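Local coordinates for hypothetical protein PSPTO_2114 (Pseudomonas syringae pv. tomato, PDB 2ODA), which is of unknown physiological function but belongs to the haloacid dehalogenase (HAD) superfamily and is probably a phosphatase-like relative of phosphonoacetaldehyde hydrolase, at residues L118-A132 against L164-L176. Sequence-based numbering, arbitrary orientation.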
loop_
_atom_site.group_PDB
_atom_site.type_symbol
_atom_site.label_atom_id
_atom_site.label_comp_id
_atom_site.label_asym_id
_atom_site.label_seq_id
_atom_site.Cartn_x
_atom_site.Cartn_y
_atom_site.Cartn_z
ATOM N N LEU B 118 -7.971 -1.360 12.278
ATOM C CA LEU B 118 -7.063 -2.494 12.100
ATOM C C LEU B 118 -7.298 -3.229 10.788
ATOM O O LEU B 118 -6.345 -3.605 10.101
ATOM C CB LEU B 118 -7.143 -3.468 13.282
ATOM C CG LEU B 118 -6.589 -2.838 14.570
ATOM C CD1 LEU B 118 -7.102 -3.623 15.775
ATOM C CD2 LEU B 118 -5.048 -2.782 14.512
ATOM N N GLN B 119 -8.558 -3.455 10.444
ATOM C CA GLN B 119 -8.905 -4.051 9.147
ATOM C C GLN B 119 -8.394 -3.215 7.965
ATOM O O GLN B 119 -7.918 -3.765 6.964
ATOM C CB GLN B 119 -10.419 -4.272 9.044
ATOM C CG GLN B 119 -10.836 -5.135 7.806
ATOM C CD GLN B 119 -10.288 -6.551 7.881
ATOM O OE1 GLN B 119 -10.681 -7.325 8.739
ATOM N NE2 GLN B 119 -9.367 -6.887 6.996
ATOM N N SER B 120 -8.519 -1.891 8.066
ATOM C CA SER B 120 -7.939 -1.000 7.044
ATOM C C SER B 120 -6.425 -1.265 6.922
ATOM O O SER B 120 -5.899 -1.363 5.820
ATOM C CB SER B 120 -8.228 0.475 7.387
ATOM O OG SER B 120 -7.498 1.355 6.540
ATOM N N GLY B 121 -5.731 -1.376 8.057
ATOM C CA GLY B 121 -4.282 -1.587 8.039
ATOM C C GLY B 121 -3.915 -2.926 7.420
ATOM O O GLY B 121 -2.954 -3.013 6.642
ATOM N N LEU B 122 -4.661 -3.979 7.771
ATOM C CA LEU B 122 -4.438 -5.301 7.179
ATOM C C LEU B 122 -4.691 -5.236 5.675
ATOM O O LEU B 122 -3.917 -5.750 4.879
ATOM C CB LEU B 122 -5.370 -6.365 7.825
ATOM C CG LEU B 122 -5.085 -6.693 9.301
ATOM C CD1 LEU B 122 -6.161 -7.634 9.892
ATOM C CD2 LEU B 122 -3.689 -7.331 9.453
ATOM N N ASN B 123 -5.791 -4.607 5.288
ATOM C CA ASN B 123 -6.113 -4.436 3.854
ATOM C C ASN B 123 -5.058 -3.636 3.101
ATOM O O ASN B 123 -4.785 -3.891 1.902
ATOM C CB ASN B 123 -7.483 -3.772 3.694
ATOM C CG ASN B 123 -8.643 -4.720 4.055
ATOM O OD1 ASN B 123 -8.448 -5.925 4.137
ATOM N ND2 ASN B 123 -9.843 -4.164 4.290
ATOM N N ALA B 124 -4.450 -2.677 3.792
ATOM C CA ALA B 124 -3.432 -1.817 3.169
ATOM C C ALA B 124 -2.061 -2.516 3.095
ATOM O O ALA B 124 -1.123 -2.006 2.467
ATOM C CB ALA B 124 -3.326 -0.479 3.941
ATOM N N GLY B 125 -1.953 -3.680 3.727
ATOM C CA GLY B 125 -0.730 -4.475 3.634
ATOM C C GLY B 125 0.253 -4.236 4.765
ATOM O O GLY B 125 1.407 -4.663 4.672
ATOM N N LEU B 126 -0.191 -3.541 5.821
ATOM C CA LEU B 126 0.698 -3.207 6.946
ATOM C C LEU B 126 0.807 -4.311 7.995
ATOM O O LEU B 126 -0.035 -5.216 8.070
ATOM C CB LEU B 126 0.241 -1.902 7.636
ATOM C CG LEU B 126 0.656 -0.605 6.910
ATOM C CD1 LEU B 126 -0.318 -0.294 5.792
ATOM C CD2 LEU B 126 0.721 0.591 7.870
ATOM N N TRP B 127 1.875 -4.223 8.796
ATOM C CA TRP B 127 1.941 -4.905 10.083
ATOM C C TRP B 127 0.927 -4.222 10.998
ATOM O O TRP B 127 0.696 -3.011 10.898
ATOM C CB TRP B 127 3.342 -4.779 10.707
ATOM C CG TRP B 127 4.374 -5.680 10.056
ATOM C CD1 TRP B 127 5.267 -5.345 9.067
ATOM C CD2 TRP B 127 4.609 -7.050 10.367
ATOM N NE1 TRP B 127 6.053 -6.442 8.743
ATOM C CE2 TRP B 127 5.660 -7.503 9.521
ATOM C CE3 TRP B 127 4.023 -7.952 11.269
ATOM C CZ2 TRP B 127 6.130 -8.826 9.550
ATOM C CZ3 TRP B 127 4.496 -9.269 11.307
ATOM C CH2 TRP B 127 5.549 -9.688 10.451
ATOM N N THR B 128 0.327 -4.999 11.896
ATOM C CA THR B 128 -0.663 -4.447 12.848
ATOM C C THR B 128 -0.397 -4.851 14.293
ATOM O O THR B 128 -0.038 -5.989 14.567
ATOM C CB THR B 128 -2.133 -4.853 12.487
ATOM O OG1 THR B 128 -2.261 -6.277 12.471
ATOM C CG2 THR B 128 -2.511 -4.333 11.110
ATOM N N ILE B 129 -0.582 -3.901 15.207
ATOM C CA ILE B 129 -0.501 -4.151 16.637
ATOM C C ILE B 129 -1.850 -3.727 17.198
ATOM O O ILE B 129 -2.289 -2.602 16.956
ATOM C CB ILE B 129 0.644 -3.330 17.325
ATOM C CG1 ILE B 129 2.006 -3.769 16.755
ATOM C CG2 ILE B 129 0.546 -3.430 18.902
ATOM C CD1 ILE B 129 3.235 -2.838 17.104
ATOM N N GLY B 130 -2.502 -4.645 17.904
ATOM C CA GLY B 130 -3.778 -4.396 18.552
ATOM C C GLY B 130 -3.595 -4.062 20.022
ATOM O O GLY B 130 -2.633 -4.508 20.667
ATOM N N LEU B 131 -4.518 -3.260 20.545
ATOM C CA LEU B 131 -4.471 -2.806 21.930
ATOM C C LEU B 131 -5.633 -3.393 22.732
ATOM O O LEU B 131 -6.790 -3.215 22.376
ATOM C CB LEU B 131 -4.465 -1.259 21.991
ATOM C CG LEU B 131 -3.219 -0.534 21.439
ATOM C CD1 LEU B 131 -3.378 0.998 21.496
ATOM C CD2 LEU B 131 -1.940 -0.946 22.174
ATOM N N ALA B 132 -5.311 -4.084 23.827
ATOM C CA ALA B 132 -6.316 -4.925 24.513
ATOM C C ALA B 132 -7.163 -4.217 25.586
ATOM O O ALA B 132 -8.139 -4.783 26.076
ATOM C CB ALA B 132 -5.640 -6.137 25.107
ATOM N N LEU B 164 -9.120 -9.483 18.284
ATOM C CA LEU B 164 -8.116 -8.845 17.436
ATOM C C LEU B 164 -7.267 -9.884 16.704
ATOM O O LEU B 164 -7.020 -9.727 15.532
ATOM C CB LEU B 164 -7.278 -7.831 18.220
ATOM C CG LEU B 164 -8.069 -6.620 18.773
ATOM C CD1 LEU B 164 -7.189 -5.637 19.480
ATOM C CD2 LEU B 164 -8.899 -5.924 17.664
ATOM N N TYR B 165 -6.877 -10.970 17.365
ATOM C CA TYR B 165 -6.123 -12.022 16.651
ATOM C C TYR B 165 -6.985 -12.673 15.555
ATOM O O TYR B 165 -6.473 -13.018 14.477
ATOM C CB TYR B 165 -5.590 -13.081 17.611
ATOM C CG TYR B 165 -4.314 -12.672 18.304
ATOM C CD1 TYR B 165 -3.216 -12.210 17.560
ATOM C CD2 TYR B 165 -4.189 -12.767 19.699
ATOM C CE1 TYR B 165 -2.060 -11.836 18.163
ATOM C CE2 TYR B 165 -3.012 -12.383 20.327
ATOM C CZ TYR B 165 -1.943 -11.943 19.545
ATOM O OH TYR B 165 -0.758 -11.580 20.137
ATOM N N SER B 166 -8.288 -12.813 15.826
ATOM C CA SER B 166 -9.213 -13.376 14.846
ATOM C C SER B 166 -9.281 -12.555 13.568
ATOM O O SER B 166 -9.432 -13.117 12.484
ATOM C CB SER B 166 -10.620 -13.522 15.420
ATOM O OG SER B 166 -10.607 -14.569 16.383
ATOM N N LEU B 167 -9.179 -11.233 13.698
ATOM C CA LEU B 167 -9.117 -10.322 12.537
ATOM C C LEU B 167 -7.910 -10.588 11.652
ATOM O O LEU B 167 -7.946 -10.330 10.453
ATOM C CB LEU B 167 -9.009 -8.880 12.998
ATOM C CG LEU B 167 -10.180 -8.075 13.453
ATOM C CD1 LEU B 167 -9.621 -6.700 13.735
ATOM C CD2 LEU B 167 -11.290 -8.011 12.349
ATOM N N GLY B 168 -6.836 -11.082 12.267
ATOM C CA GLY B 168 -5.571 -11.327 11.587
ATOM C C GLY B 168 -4.470 -10.394 12.071
ATOM O O GLY B 168 -3.421 -10.304 11.456
ATOM N N VAL B 169 -4.713 -9.676 13.165
ATOM C CA VAL B 169 -3.703 -8.767 13.736
ATOM C C VAL B 169 -2.447 -9.552 14.135
ATOM O O VAL B 169 -2.543 -10.694 14.583
ATOM C CB VAL B 169 -4.300 -8.008 14.943
ATOM C CG1 VAL B 169 -3.240 -7.260 15.762
ATOM C CG2 VAL B 169 -5.414 -7.084 14.487
ATOM N N HIS B 170 -1.275 -8.921 13.997
ATOM C CA HIS B 170 0.002 -9.603 14.116
ATOM C C HIS B 170 0.510 -9.798 15.556
ATOM O O HIS B 170 1.175 -10.805 15.863
ATOM C CB HIS B 170 1.026 -8.854 13.259
ATOM C CG HIS B 170 0.700 -8.887 11.798
ATOM N ND1 HIS B 170 0.081 -7.841 11.148
ATOM C CD2 HIS B 170 0.839 -9.873 10.882
ATOM C CE1 HIS B 170 -0.109 -8.167 9.879
ATOM N NE2 HIS B 170 0.341 -9.396 9.692
ATOM N N SER B 171 0.222 -8.827 16.424
ATOM C CA SER B 171 0.593 -8.896 17.838
ATOM C C SER B 171 -0.432 -8.090 18.617
ATOM O O SER B 171 -0.927 -7.094 18.117
ATOM C CB SER B 171 1.990 -8.272 18.096
ATOM O OG SER B 171 3.008 -8.913 17.346
ATOM N N VAL B 172 -0.744 -8.537 19.837
ATOM C CA VAL B 172 -1.612 -7.781 20.737
ATOM C C VAL B 172 -0.905 -7.521 22.061
ATOM O O VAL B 172 -0.290 -8.424 22.645
ATOM C CB VAL B 172 -2.984 -8.506 21.022
ATOM C CG1 VAL B 172 -3.878 -7.634 21.919
ATOM C CG2 VAL B 172 -3.748 -8.816 19.706
ATOM N N ILE B 173 -1.016 -6.282 22.531
ATOM C CA ILE B 173 -0.421 -5.828 23.773
ATOM C C ILE B 173 -1.460 -5.091 24.625
ATOM O O ILE B 173 -2.484 -4.627 24.117
ATOM C CB ILE B 173 0.826 -4.906 23.528
ATOM C CG1 ILE B 173 0.466 -3.713 22.608
ATOM C CG2 ILE B 173 1.982 -5.773 22.955
ATOM C CD1 ILE B 173 1.582 -2.650 22.422
ATOM N N ASP B 174 -1.167 -4.979 25.915
ATOM C CA ASP B 174 -2.142 -4.455 26.882
ATOM C C ASP B 174 -2.249 -2.930 26.808
ATOM O O ASP B 174 -3.301 -2.359 27.124
ATOM C CB ASP B 174 -1.705 -4.802 28.294
ATOM C CG ASP B 174 -1.925 -6.265 28.667
ATOM O OD1 ASP B 174 -2.488 -7.068 27.883
ATOM O OD2 ASP B 174 -1.497 -6.592 29.802
ATOM N N HIS B 175 -1.139 -2.272 26.474
ATOM C CA HIS B 175 -1.075 -0.801 26.473
ATOM C C HIS B 175 0.184 -0.366 25.756
ATOM O O HIS B 175 1.077 -1.177 25.533
ATOM C CB HIS B 175 -1.086 -0.240 27.928
ATOM C CG HIS B 175 -0.005 -0.807 28.801
ATOM N ND1 HIS B 175 1.294 -0.345 28.782
ATOM C CD2 HIS B 175 -0.028 -1.809 29.708
ATOM C CE1 HIS B 175 2.023 -1.038 29.643
ATOM N NE2 HIS B 175 1.243 -1.940 30.209
ATOM N N LEU B 176 0.270 0.929 25.447
ATOM C CA LEU B 176 1.430 1.489 24.731
ATOM C C LEU B 176 2.779 1.388 25.459
ATOM O O LEU B 176 3.835 1.496 24.830
ATOM C CB LEU B 176 1.158 2.928 24.293
ATOM C CG LEU B 176 0.042 3.122 23.257
ATOM C CD1 LEU B 176 -0.174 4.608 22.984
ATOM C CD2 LEU B 176 0.373 2.360 21.962
HETATM O O HOH W 1 -10.178 -9.999 8.960
#
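His170 ND1 is gripped twice by Thr128: the backbone N donates to it at 2.9 Å, coming in tilted from the imidazole plane, and Thr128 OG1 shares a hydrogen bond with ND1 at 3.1 Å. A chi1 of 59° sets the hydroxyl between Thr128's own N and carbonyl carbon, where it can reach the ring. Histidine suits the spot because its ND1 accepts the strand's N-H while one face receives the edge of Trp127, planes at 58° in a T-shaped stack, with CE3 lying 3.5 Å from His170 CG. NE2 binds the C-terminal carboxylate of Pro196. Beyond this, parallel pairing takes over: Gly130 N donates to Ser171 O (2.9 Å), and Gly130 O accepts from Ile173 N almost straight (171°). Lacking a side chain, Gly130 lets Leu164 CD1 settle 3.7 Å from its CA. On the other sheet face, Ile173 CG1 touches Ile129 CG2 and Leu131 CD2. A water donates to both Gln119 OE1 and Leu167 O, bridging helix 115-123 to the C-terminal end of helix 150-167. Strand 171-173 thus forms one margin of the chain's parallel, Rossmann-like HAD sheet, beside strand 127-131; helices 115-123 and 150-167 pack over one face, while helix 179-191 covers Ile129 on the other.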